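Local coordinates for protein toll-like receptor 13 (Mus musculus, PDB 4Z0C) that recognises and binds bacterial 23S ribosomal RNA as an innate immune receptor, signalling through MYD88 and TRAF6 to activate NF-kappa-B, at residues A[574-588]-A[601-615]. Sequence-based numbering, arbitrary orientation.
With NAG (2-acetamido-2-deoxy-beta-D-glucopyranose), chain R; nucleotides of chain C.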
ATOM      1  N   LEU A 574     -17.248 -11.261 -21.438  1.00 32.82           N
ATOM      2  CA  LEU A 574     -18.078 -10.350 -20.643  1.00 36.39           C
ATOM      3  C   LEU A 574     -19.329  -9.825 -21.351  1.00 36.68           C
ATOM      4  O   LEU A 574     -19.511  -8.613 -21.482  1.00 37.02           O
ATOM      5  CB  LEU A 574     -17.238  -9.165 -20.161  1.00 36.26           C
ATOM      6  CG  LEU A 574     -15.947  -9.478 -19.400  1.00 28.99           C
ATOM      7  CD1 LEU A 574     -15.338  -8.183 -18.877  1.00 30.49           C
ATOM      8  CD2 LEU A 574     -16.192 -10.474 -18.253  1.00 16.57           C
ATOM      9  N   ILE A 575     -20.202 -10.720 -21.797  1.00 34.25           N
ATOM     10  CA  ILE A 575     -21.283 -10.287 -22.667  1.00 28.42           C
ATOM     11  C   ILE A 575     -22.339  -9.453 -21.958  1.00 35.62           C
ATOM     12  O   ILE A 575     -22.968  -8.603 -22.578  1.00 43.82           O
ATOM     13  CB  ILE A 575     -21.944 -11.458 -23.441  1.00 35.29           C
ATOM     14  CG1 ILE A 575     -22.635 -12.441 -22.508  1.00 39.20           C
ATOM     15  CG2 ILE A 575     -20.942 -12.155 -24.329  1.00 33.94           C
ATOM     16  CD1 ILE A 575     -24.110 -12.628 -22.863  1.00 42.64           C
ATOM     17  N   ASN A 576     -22.516  -9.673 -20.658  1.00 30.87           N
ATOM     18  CA  ASN A 576     -23.476  -8.895 -19.896  1.00 28.66           C
ATOM     19  C   ASN A 576     -22.918  -7.656 -19.214  1.00 27.27           C
ATOM     20  O   ASN A 576     -23.602  -7.031 -18.419  1.00 29.93           O
ATOM     21  CB  ASN A 576     -24.226  -9.778 -18.904  1.00 33.17           C
ATOM     22  CG  ASN A 576     -25.372 -10.519 -19.560  1.00 44.34           C
ATOM     23  OD1 ASN A 576     -25.803 -11.568 -19.105  1.00 48.64           O
ATOM     24  ND2 ASN A 576     -25.862  -9.971 -20.653  1.00 52.05           N
ATOM     25  N   LEU A 577     -21.677  -7.299 -19.514  1.00 35.53           N
ATOM     26  CA  LEU A 577     -21.078  -6.129 -18.871  1.00 34.29           C
ATOM     27  C   LEU A 577     -21.881  -4.842 -19.125  1.00 28.47           C
ATOM     28  O   LEU A 577     -22.265  -4.535 -20.254  1.00 28.77           O
ATOM     29  CB  LEU A 577     -19.625  -5.933 -19.299  1.00 28.43           C
ATOM     30  CG  LEU A 577     -18.797  -5.120 -18.299  1.00 31.65           C
ATOM     31  CD1 LEU A 577     -18.561  -5.917 -17.024  1.00 29.33           C
ATOM     32  CD2 LEU A 577     -17.474  -4.660 -18.912  1.00 26.63           C
ATOM     33  N   THR A 578     -22.072  -4.088 -18.052  1.00 26.22           N
ATOM     34  CA  THR A 578     -22.870  -2.877 -18.014  1.00 30.97           C
ATOM     35  C   THR A 578     -22.030  -1.631 -17.707  1.00 31.40           C
ATOM     36  O   THR A 578     -22.297  -0.541 -18.216  1.00 32.87           O
ATOM     37  CB  THR A 578     -23.997  -3.069 -16.973  1.00 39.55           C
ATOM     38  OG1 THR A 578     -25.188  -3.479 -17.655  1.00 51.20           O
ATOM     39  CG2 THR A 578     -24.254  -1.806 -16.155  1.00 40.55           C
ATOM     40  N   LYS A 579     -21.020  -1.805 -16.855  1.00 34.31           N
ATOM     41  CA  LYS A 579     -20.110  -0.725 -16.480  1.00 25.40           C
ATOM     42  C   LYS A 579     -18.660  -1.200 -16.465  1.00 26.33           C
ATOM     43  O   LYS A 579     -18.357  -2.229 -15.867  1.00 20.36           O
ATOM     44  CB  LYS A 579     -20.457  -0.203 -15.101  1.00 18.82           C
ATOM     45  CG  LYS A 579     -19.459   0.798 -14.549  1.00 23.46           C
ATOM     46  CD  LYS A 579     -19.981   1.411 -13.243  1.00 29.09           C
ATOM     47  CE  LYS A 579     -19.024   2.471 -12.723  1.00 37.39           C
ATOM     48  NZ  LYS A 579     -19.484   3.070 -11.443  1.00 43.63           N
ATOM     49  N   LEU A 580     -17.777  -0.427 -17.100  1.00 27.52           N
ATOM     50  CA  LEU A 580     -16.344  -0.692 -17.130  1.00 28.57           C
ATOM     51  C   LEU A 580     -15.576   0.568 -16.749  1.00 28.44           C
ATOM     52  O   LEU A 580     -15.814   1.626 -17.312  1.00 31.01           O
ATOM     53  CB  LEU A 580     -15.917  -1.142 -18.531  1.00 25.59           C
ATOM     54  CG  LEU A 580     -14.409  -1.274 -18.719  1.00 22.83           C
ATOM     55  CD1 LEU A 580     -13.928  -2.334 -17.780  1.00 19.19           C
ATOM     56  CD2 LEU A 580     -14.063  -1.635 -20.156  1.00 23.23           C
ATOM     57  N   ASP A 581     -14.673   0.467 -15.779  1.00 30.03           N
ATOM     58  CA  ASP A 581     -13.800   1.591 -15.437  1.00 29.95           C
ATOM     59  C   ASP A 581     -12.307   1.207 -15.490  1.00 33.08           C
ATOM     60  O   ASP A 581     -11.852   0.310 -14.779  1.00 30.66           O
ATOM     61  CB  ASP A 581     -14.161   2.152 -14.064  1.00 21.87           C
ATOM     62  CG  ASP A 581     -13.316   3.365 -13.670  1.00 38.60           C
ATOM     63  OD1 ASP A 581     -12.086   3.239 -13.502  1.00 49.54           O
ATOM     64  OD2 ASP A 581     -13.885   4.450 -13.470  1.00 48.83           O
ATOM     65  N   ILE A 582     -11.565   1.892 -16.358  1.00 31.27           N
ATOM     66  CA  ILE A 582     -10.117   1.784 -16.434  1.00 31.69           C
ATOM     67  C   ILE A 582      -9.502   3.177 -16.405  1.00 33.03           C
ATOM     68  O   ILE A 582      -8.830   3.616 -17.357  1.00 31.67           O
ATOM     69  CB  ILE A 582      -9.665   1.074 -17.710  1.00 22.48           C
ATOM     70  CG1 ILE A 582     -10.573  -0.120 -17.977  1.00 22.48           C
ATOM     71  CG2 ILE A 582      -8.216   0.627 -17.555  1.00 19.84           C
ATOM     72  CD1 ILE A 582     -10.199  -0.915 -19.195  1.00 24.64           C
ATOM     73  N   SER A 583      -9.755   3.873 -15.306  1.00 23.72           N
ATOM     74  CA  SER A 583      -9.289   5.237 -15.136  1.00 24.86           C
ATOM     75  C   SER A 583      -8.065   5.278 -14.248  1.00 28.04           C
ATOM     76  O   SER A 583      -7.843   4.370 -13.463  1.00 29.31           O
ATOM     77  CB  SER A 583     -10.398   6.095 -14.524  1.00 26.69           C
ATOM     78  OG  SER A 583     -11.582   5.977 -15.296  1.00 31.53           O
ATOM     79  N   GLY A 584      -7.271   6.333 -14.389  1.00 28.04           N
ATOM     80  CA  GLY A 584      -6.217   6.625 -13.439  1.00 24.66           C
ATOM     81  C   GLY A 584      -4.887   5.908 -13.635  1.00 30.18           C
ATOM     82  O   GLY A 584      -4.128   5.817 -12.689  1.00 31.66           O
ATOM     83  N   THR A 585      -4.593   5.396 -14.832  1.00 20.67           N
ATOM     84  CA  THR A 585      -3.255   4.870 -15.099  1.00 20.71           C
ATOM     85  C   THR A 585      -2.262   6.014 -15.299  1.00 33.19           C
ATOM     86  O   THR A 585      -1.074   5.852 -15.063  1.00 32.01           O
ATOM     87  CB  THR A 585      -3.216   3.889 -16.290  1.00 21.38           C
ATOM     88  OG1 THR A 585      -3.244   4.607 -17.542  1.00 30.28           O
ATOM     89  CG2 THR A 585      -4.375   2.900 -16.202  1.00 16.71           C
ATOM     90  N   LYS A 586      -2.756   7.147 -15.788  1.00 37.02           N
ATOM     91  CA  LYS A 586      -2.038   8.421 -15.726  1.00 29.92           C
ATOM     92  C   LYS A 586      -0.899   8.686 -16.713  1.00 32.22           C
ATOM     93  O   LYS A 586      -0.396   9.803 -16.743  1.00 47.35           O
ATOM     94  CB  LYS A 586      -1.553   8.722 -14.302  1.00 33.91           C
ATOM     95  CG  LYS A 586      -2.653   8.983 -13.285  1.00 45.57           C
ATOM     96  CD  LYS A 586      -2.095   9.747 -12.085  1.00 54.57           C
ATOM     97  CE  LYS A 586      -3.021   9.691 -10.860  1.00 59.64           C
ATOM     98  NZ  LYS A 586      -2.871   8.425 -10.063  1.00 51.95           N
ATOM     99  N   ASP A 587      -0.468   7.718 -17.515  1.00 31.23           N
ATOM    100  CA  ASP A 587       0.346   8.125 -18.675  1.00 49.70           C
ATOM    101  C   ASP A 587       0.238   7.196 -19.868  1.00 47.52           C
ATOM    102  O   ASP A 587       1.130   6.387 -20.148  1.00 47.90           O
ATOM    103  CB  ASP A 587       1.813   8.480 -18.339  1.00 59.54           C
ATOM    104  CG  ASP A 587       2.557   7.350 -17.719  1.00 64.22           C
ATOM    105  OD1 ASP A 587       1.893   6.386 -17.300  1.00 73.97           O
ATOM    106  OD2 ASP A 587       3.801   7.445 -17.618  1.00 61.58           O
ATOM    107  N   GLY A 588      -0.875   7.392 -20.573  1.00 37.50           N
ATOM    108  CA  GLY A 588      -1.298   6.638 -21.737  1.00 35.48           C
ATOM    109  C   GLY A 588      -0.533   5.446 -22.267  1.00 32.56           C
ATOM    110  O   GLY A 588      -0.706   4.320 -21.789  1.00 41.43           O
ATOM    111  N   ASN A 601     -17.451  -7.059 -28.174  1.00 38.45           N
ATOM    112  CA  ASN A 601     -18.562  -7.859 -27.680  1.00 37.48           C
ATOM    113  C   ASN A 601     -19.407  -7.176 -26.606  1.00 30.46           C
ATOM    114  O   ASN A 601     -20.426  -7.711 -26.163  1.00 25.46           O
ATOM    115  CB  ASN A 601     -18.059  -9.210 -27.200  1.00 44.34           C
ATOM    116  CG  ASN A 601     -18.113 -10.238 -28.284  1.00 55.94           C
ATOM    117  OD1 ASN A 601     -17.296 -10.225 -29.200  1.00 52.26           O
ATOM    118  ND2 ASN A 601     -19.098 -11.122 -28.214  1.00 69.24           N
ATOM    119  N   LEU A 602     -18.973  -5.995 -26.195  1.00 26.20           N
ATOM    120  CA  LEU A 602     -19.599  -5.316 -25.086  1.00 28.53           C
ATOM    121  C   LEU A 602     -20.808  -4.545 -25.591  1.00 36.22           C
ATOM    122  O   LEU A 602     -20.867  -3.316 -25.513  1.00 30.03           O
ATOM    123  CB  LEU A 602     -18.602  -4.410 -24.359  1.00 32.85           C
ATOM    124  CG  LEU A 602     -17.307  -5.049 -23.842  1.00 36.20           C
ATOM    125  CD1 LEU A 602     -16.513  -4.046 -23.002  1.00 33.97           C
ATOM    126  CD2 LEU A 602     -17.588  -6.329 -23.049  1.00 34.65           C
ATOM    127  N   LYS A 603     -21.759  -5.292 -26.139  1.00 41.01           N
ATOM    128  CA  LYS A 603     -22.929  -4.708 -26.766  1.00 39.76           C
ATOM    129  C   LYS A 603     -23.953  -4.234 -25.738  1.00 37.82           C
ATOM    130  O   LYS A 603     -24.861  -3.480 -26.087  1.00 26.51           O
ATOM    131  CB  LYS A 603     -23.555  -5.698 -27.745  1.00 41.21           C
ATOM    132  CG  LYS A 603     -22.819  -5.751 -29.071  1.00 51.72           C
ATOM    133  CD  LYS A 603     -22.646  -7.169 -29.541  1.00 56.68           C
ATOM    134  CE  LYS A 603     -21.741  -7.241 -30.750  1.00 56.52           C
ATOM    135  NZ  LYS A 603     -21.430  -8.664 -31.077  1.00 58.80           N
ATOM    136  N   ARG A 604     -23.776  -4.631 -24.476  1.00 32.43           N
ATOM    137  CA  ARG A 604     -24.654  -4.160 -23.403  1.00 36.09           C
ATOM    138  C   ARG A 604     -23.997  -3.118 -22.501  1.00 25.14           C
ATOM    139  O   ARG A 604     -24.547  -2.785 -21.467  1.00 23.11           O
ATOM    140  CB  ARG A 604     -25.145  -5.298 -22.508  1.00 43.49           C
ATOM    141  CG  ARG A 604     -26.441  -5.950 -22.906  1.00 51.56           C
ATOM    142  CD  ARG A 604     -26.555  -7.273 -22.178  1.00 60.71           C
ATOM    143  NE  ARG A 604     -27.480  -8.210 -22.808  1.00 72.94           N
ATOM    144  CZ  ARG A 604     -27.208  -8.885 -23.922  1.00 80.90           C
ATOM    145  NH1 ARG A 604     -26.038  -8.732 -24.529  1.00 77.70           N
ATOM    146  NH2 ARG A 604     -28.107  -9.718 -24.428  1.00 87.87           N
ATOM    147  N   LEU A 605     -22.824  -2.613 -22.867  1.00 25.77           N
ATOM    148  CA  LEU A 605     -22.157  -1.641 -22.012  1.00 30.72           C
ATOM    149  C   LEU A 605     -22.946  -0.327 -21.929  1.00 35.50           C
ATOM    150  O   LEU A 605     -23.283   0.267 -22.948  1.00 33.76           O
ATOM    151  CB  LEU A 605     -20.719  -1.384 -22.477  1.00 26.80           C
ATOM    152  CG  LEU A 605     -19.799  -0.657 -21.474  1.00 29.38           C
ATOM    153  CD1 LEU A 605     -19.465  -1.519 -20.278  1.00 18.96           C
ATOM    154  CD2 LEU A 605     -18.521  -0.155 -22.127  1.00 30.05           C
ATOM    155  N   LYS A 606     -23.239   0.127 -20.710  1.00 28.96           N
ATOM    156  CA  LYS A 606     -23.939   1.395 -20.534  1.00 26.46           C
ATOM    157  C   LYS A 606     -23.003   2.502 -20.080  1.00 28.41           C
ATOM    158  O   LYS A 606     -23.274   3.685 -20.315  1.00 26.10           O
ATOM    159  CB  LYS A 606     -25.063   1.258 -19.526  1.00 31.81           C
ATOM    160  CG  LYS A 606     -26.215   0.374 -19.949  1.00 41.10           C
ATOM    161  CD  LYS A 606     -27.082   0.060 -18.720  1.00 43.84           C
ATOM    162  CE  LYS A 606     -28.491  -0.379 -19.094  1.00 45.07           C
ATOM    163  NZ  LYS A 606     -29.411   0.780 -19.202  1.00 48.26           N
ATOM    164  N   ILE A 607     -21.929   2.116 -19.386  1.00 26.54           N
ATOM    165  CA  ILE A 607     -20.994   3.075 -18.797  1.00 21.27           C
ATOM    166  C   ILE A 607     -19.527   2.721 -19.105  1.00 26.22           C
ATOM    167  O   ILE A 607     -19.115   1.577 -18.965  1.00 31.88           O
ATOM    168  CB  ILE A 607     -21.165   3.154 -17.269  1.00 29.06           C
ATOM    169  CG1 ILE A 607     -22.620   3.479 -16.893  1.00 33.88           C
ATOM    170  CG2 ILE A 607     -20.193   4.176 -16.698  1.00 28.55           C
ATOM    171  CD1 ILE A 607     -23.002   3.068 -15.472  1.00 26.09           C
ATOM    172  N   LEU A 608     -18.753   3.702 -19.560  1.00 23.20           N
ATOM    173  CA  LEU A 608     -17.350   3.498 -19.874  1.00 31.41           C
ATOM    174  C   LEU A 608     -16.572   4.711 -19.403  1.00 33.71           C
ATOM    175  O   LEU A 608     -16.794   5.827 -19.886  1.00 30.08           O
ATOM    176  CB  LEU A 608     -17.132   3.269 -21.383  1.00 28.54           C
ATOM    177  CG  LEU A 608     -15.657   3.224 -21.814  1.00 23.80           C
ATOM    178  CD1 LEU A 608     -14.902   2.089 -21.145  1.00 16.68           C
ATOM    179  CD2 LEU A 608     -15.514   3.148 -23.318  1.00 19.53           C
ATOM    180  N   ARG A 609     -15.687   4.480 -18.436  1.00 26.14           N
ATOM    181  CA  ARG A 609     -14.815   5.515 -17.890  1.00 24.65           C
ATOM    182  C   ARG A 609     -13.342   5.191 -18.118  1.00 27.94           C
ATOM    183  O   ARG A 609     -12.837   4.141 -17.708  1.00 22.86           O
ATOM    184  CB  ARG A 609     -15.110   5.746 -16.401  1.00 29.59           C
ATOM    185  CG  ARG A 609     -16.465   6.410 -16.164  1.00 32.29           C
ATOM    186  CD  ARG A 609     -16.842   6.424 -14.693  1.00 33.10           C
ATOM    187  NE  ARG A 609     -18.056   7.197 -14.453  1.00 30.71           N
ATOM    188  CZ  ARG A 609     -18.754   7.160 -13.323  1.00 46.00           C
ATOM    189  NH1 ARG A 609     -18.354   6.386 -12.318  1.00 41.45           N
ATOM    190  NH2 ARG A 609     -19.849   7.907 -13.193  1.00 49.98           N
ATOM    191  N   LEU A 610     -12.679   6.101 -18.809  1.00 27.71           N
ATOM    192  CA  LEU A 610     -11.304   5.937 -19.243  1.00 21.73           C
ATOM    193  C   LEU A 610     -10.592   7.216 -18.864  1.00 20.96           C
ATOM    194  O   LEU A 610      -9.832   7.761 -19.654  1.00 25.77           O
ATOM    195  CB  LEU A 610     -11.274   5.738 -20.756  1.00 18.96           C
ATOM    196  CG  LEU A 610     -10.941   4.365 -21.359  1.00 29.45           C
ATOM    197  CD1 LEU A 610     -11.474   3.210 -20.535  1.00 33.83           C
ATOM    198  CD2 LEU A 610     -11.403   4.252 -22.807  1.00 21.00           C
ATOM    199  N   GLU A 611     -10.887   7.702 -17.659  1.00 20.70           N
ATOM    200  CA  GLU A 611     -10.454   9.029 -17.191  1.00 27.75           C
ATOM    201  C   GLU A 611      -9.037   9.063 -16.632  1.00 25.63           C
ATOM    202  O   GLU A 611      -8.513   8.048 -16.189  1.00 27.08           O
ATOM    203  CB  GLU A 611     -11.420   9.557 -16.102  1.00 25.07           C
ATOM    204  CG  GLU A 611     -12.894   9.184 -16.322  1.00 33.71           C
ATOM    205  CD  GLU A 611     -13.859   9.687 -15.226  1.00 39.72           C
ATOM    206  OE1 GLU A 611     -13.416  10.184 -14.160  1.00 39.67           O
ATOM    207  OE2 GLU A 611     -15.081   9.527 -15.421  1.00 35.47           O
ATOM    208  N   ASN A 612      -8.436  10.245 -16.627  1.00 22.34           N
ATOM    209  CA  ASN A 612      -7.137  10.441 -15.998  1.00 25.54           C
ATOM    210  C   ASN A 612      -6.108   9.429 -16.489  1.00 29.77           C
ATOM    211  O   ASN A 612      -5.363   8.843 -15.706  1.00 31.77           O
ATOM    212  CB  ASN A 612      -7.251  10.376 -14.481  1.00 31.89           C
ATOM    213  CG  ASN A 612      -6.569  11.548 -13.801  1.00 47.21           C
ATOM    214  OD1 ASN A 612      -5.342  11.647 -13.775  1.00 51.04           O
ATOM    215  ND2 ASN A 612      -7.372  12.451 -13.246  1.00 50.53           N
ATOM    216  N   ASN A 613      -6.094   9.202 -17.797  1.00 30.46           N
ATOM    217  CA  ASN A 613      -5.136   8.281 -18.374  1.00 27.72           C
ATOM    218  C   ASN A 613      -4.159   9.027 -19.250  1.00 31.68           C
ATOM    219  O   ASN A 613      -3.313   8.405 -19.886  1.00 29.66           O
ATOM    220  CB  ASN A 613      -5.842   7.218 -19.186  1.00 28.64           C
ATOM    221  CG  ASN A 613      -6.382   6.119 -18.332  1.00 30.26           C
ATOM    222  OD1 ASN A 613      -5.675   5.591 -17.490  1.00 30.92           O
ATOM    223  ND2 ASN A 613      -7.650   5.780 -18.522  1.00 24.74           N
ATOM    224  N   ASN A 614      -4.277  10.355 -19.284  1.00 41.77           N
ATOM    225  CA  ASN A 614      -3.428  11.169 -20.153  1.00 40.92           C
ATOM    226  C   ASN A 614      -3.356  10.699 -21.606  1.00 34.52           C
ATOM    227  O   ASN A 614      -2.310  10.798 -22.241  1.00 36.59           O
ATOM    228  CB  ASN A 614      -2.023  11.293 -19.558  1.00 46.78           C
ATOM    229  CG  ASN A 614      -1.865  12.508 -18.661  1.00 62.29           C
ATOM    230  OD1 ASN A 614      -0.859  13.209 -18.738  1.00 74.62           O
ATOM    231  ND2 ASN A 614      -2.866  12.784 -17.833  1.00 66.81           N
ATOM    232  N   LEU A 615      -4.468  10.180 -22.118  1.00 30.79           N
ATOM    233  CA  LEU A 615      -4.580   9.767 -23.521  1.00 31.70           C
ATOM    234  C   LEU A 615      -4.301  10.939 -24.463  1.00 34.50           C
ATOM    235  O   LEU A 615      -4.783  12.048 -24.236  1.00 32.35           O
ATOM    236  CB  LEU A 615      -5.990   9.246 -23.794  1.00 40.00           C
ATOM    237  CG  LEU A 615      -6.344   7.753 -23.749  1.00 40.83           C
ATOM    238  CD1 LEU A 615      -5.348   6.919 -22.969  1.00 34.67           C
ATOM    239  CD2 LEU A 615      -7.784   7.561 -23.216  1.00 31.51           C
TER
HETATM  240  C1  NAG R 914     -28.821 -12.049 -18.421  1.00 70.50           C
HETATM  241  C2  NAG R 914     -28.162 -13.384 -18.101  1.00 64.62           C
HETATM  242  C3  NAG R 914     -29.131 -14.540 -18.295  1.00 68.80           C
HETATM  243  C4  NAG R 914     -30.512 -14.280 -17.696  1.00 78.88           C
HETATM  244  C5  NAG R 914     -31.016 -12.865 -17.967  1.00 83.11           C
HETATM  245  C6  NAG R 914     -32.274 -12.590 -17.135  1.00 79.86           C
HETATM  246  C7  NAG R 914     -25.995 -14.382 -18.660  1.00 71.80           C
HETATM  247  C8  NAG R 914     -25.132 -14.827 -19.802  1.00 73.34           C
HETATM  248  N2  NAG R 914     -27.020 -13.587 -18.972  1.00 65.20           N
HETATM  249  O3  NAG R 914     -28.569 -15.679 -17.690  1.00 63.91           O
HETATM  250  O4  NAG R 914     -31.447 -15.199 -18.232  1.00 80.36           O
HETATM  251  O5  NAG R 914     -30.016 -11.900 -17.681  1.00 82.21           O
HETATM  252  O6  NAG R 914     -33.321 -13.464 -17.511  1.00 75.62           O
HETATM  253  O7  NAG R 914     -25.730 -14.737 -17.513  1.00 74.96           O
ATOM    254  P     G C   8     -13.410  15.888 -10.278  1.00 35.46           P
ATOM    255  OP1   G C   8     -13.581  17.364 -10.216  1.00 29.05           O
ATOM    256  OP2   G C   8     -13.863  15.077 -11.438  1.00 34.61           O
ATOM    257  O5'   G C   8     -11.840  15.679 -10.115  1.00 31.07           O
ATOM    258  C5'   G C   8     -11.197  16.125  -8.927  1.00 41.76           C
ATOM    259  C4'   G C   8      -9.734  15.770  -8.898  1.00 37.74           C
ATOM    260  O4'   G C   8      -9.573  14.331  -8.755  1.00 29.58           O
ATOM    261  C3'   G C   8      -8.946  16.176 -10.143  1.00 35.04           C
ATOM    262  O3'   G C   8      -7.769  16.876  -9.773  1.00 36.57           O
ATOM    263  C2'   G C   8      -8.565  14.847 -10.787  1.00 34.87           C
ATOM    264  O2'   G C   8      -7.318  14.851 -11.445  1.00 41.07           O
ATOM    265  C1'   G C   8      -8.544  13.900  -9.603  1.00 32.50           C
ATOM    266  N9    G C   8      -8.742  12.510 -10.011  1.00 32.40           N
ATOM    267  C8    G C   8      -7.857  11.490  -9.769  1.00 25.28           C
ATOM    268  N7    G C   8      -8.241  10.369 -10.318  1.00 34.69           N
ATOM    269  C5    G C   8      -9.423  10.673 -10.989  1.00 33.99           C
ATOM    270  C6    G C   8     -10.289   9.850 -11.765  1.00 34.22           C
ATOM    271  O6    G C   8     -10.188   8.644 -12.028  1.00 34.75           O
ATOM    272  N1    G C   8     -11.378  10.556 -12.259  1.00 31.49           N
ATOM    273  C2    G C   8     -11.599  11.889 -12.041  1.00 35.25           C
ATOM    274  N2    G C   8     -12.704  12.399 -12.612  1.00 37.82           N
ATOM    275  N3    G C   8     -10.795  12.665 -11.320  1.00 30.97           N
ATOM    276  C4    G C   8      -9.733  12.003 -10.827  1.00 27.53           C
ATOM    277  P     A C   7     -18.279  14.133  -9.763  1.00 34.98           P
ATOM    278  OP1   A C   7     -17.990  15.564  -9.509  1.00 40.18           O
ATOM    279  OP2   A C   7     -18.373  13.614 -11.146  1.00 34.90           O
ATOM    280  O5'   A C   7     -17.172  13.278  -9.002  1.00 43.08           O
ATOM    281  C5'   A C   7     -16.621  13.719  -7.771  1.00 31.73           C
ATOM    282  C4'   A C   7     -15.147  13.421  -7.697  1.00 27.40           C
ATOM    283  O4'   A C   7     -14.921  11.987  -7.586  1.00 24.71           O
ATOM    284  C3'   A C   7     -14.332  13.825  -8.914  1.00 26.73           C
ATOM    285  O3'   A C   7     -14.038  15.216  -8.952  1.00 28.43           O
ATOM    286  C2'   A C   7     -13.098  12.925  -8.801  1.00 29.17           C
ATOM    287  O2'   A C   7     -12.192  13.433  -7.836  1.00 28.42           O
ATOM    288  C1'   A C   7     -13.711  11.637  -8.245  1.00 27.50           C
ATOM    289  N9    A C   7     -14.017  10.673  -9.318  1.00 35.88           N
ATOM    290  C8    A C   7     -15.047  10.780 -10.226  1.00 31.76           C
ATOM    291  N7    A C   7     -15.104   9.787 -11.068  1.00 34.90           N
ATOM    292  C5    A C   7     -14.030   8.977 -10.710  1.00 38.66           C
ATOM    293  C6    A C   7     -13.544   7.764 -11.250  1.00 40.69           C
ATOM    294  N6    A C   7     -14.133   7.168 -12.290  1.00 33.38           N
ATOM    295  N1    A C   7     -12.444   7.192 -10.672  1.00 39.01           N
ATOM    296  C2    A C   7     -11.880   7.815  -9.624  1.00 33.84           C
ATOM    297  N3    A C   7     -12.246   8.962  -9.040  1.00 43.77           N
ATOM    298  C4    A C   7     -13.344   9.505  -9.630  1.00 39.33           C
TER
HETATM  299  O   HOH W   1     -21.589  -5.978 -22.503  1.00 35.66           O
HETATM  300  O   HOH W   2     -16.597   4.387 -11.903  1.00 27.94           O
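Asn613 OD1 takes two bonds from Thr585, one from its backbone N at 2.9 Å and one from its OG1 at 2.6 Å, and the two donors reach it from opposite faces of the amide plane. The other end of the same amide is held as well: Asn613 ND2 donates to Ile582 O at 2.7 Å, with the oxygen in the amide plane, so the three bonds fix the rotation of the group. Asn613 occupies the asparagine-ladder position of leucine-rich repeats, with Thr585 at the equivalent place in the preceding turn; Asn637 continues the pattern by bonding Leu610 O and Leu615 N. Before it, strands 579-581 and 607-609 run parallel, their directions 2° apart, bonded alternately through Leu580 N to Ile607 O and Arg609 N to Leu580 O, the latter nearly straight at 170°. On the core side Leu580 and Leu608 lie side by side, CD2 to CD1 3.9 Å.

The face bearing Lys579, Asp581 and Arg609, with Glu611 just beyond the strand, contacts the bound RNA. Asp581 OD2 accepts from N6 of A7 of chain C at 3.0 Å, while Glu611 OE1 accepts from N1 and N2 of G8 of chain C, 2.8 Å each. Asp581 CG stands anti to the backbone N (chi1 -178°), which brings OD2 to 3.4 Å from Arg609 CB, across the strands. Water 2 joins Asp581 OD2 to Arg609 NH1, lying in the guanidinium plane at its edge; Arg609 NH2 also pairs with Glu10 and an RNA phosphate.

The two segments belong to LRR 23 and LRR 24 of the ectodomain solenoid, flanked by strand 555-557 beside the first and strand 631-633 beside the second, while Leu592 of strand 592-594 packs against Thr585 and Asn613.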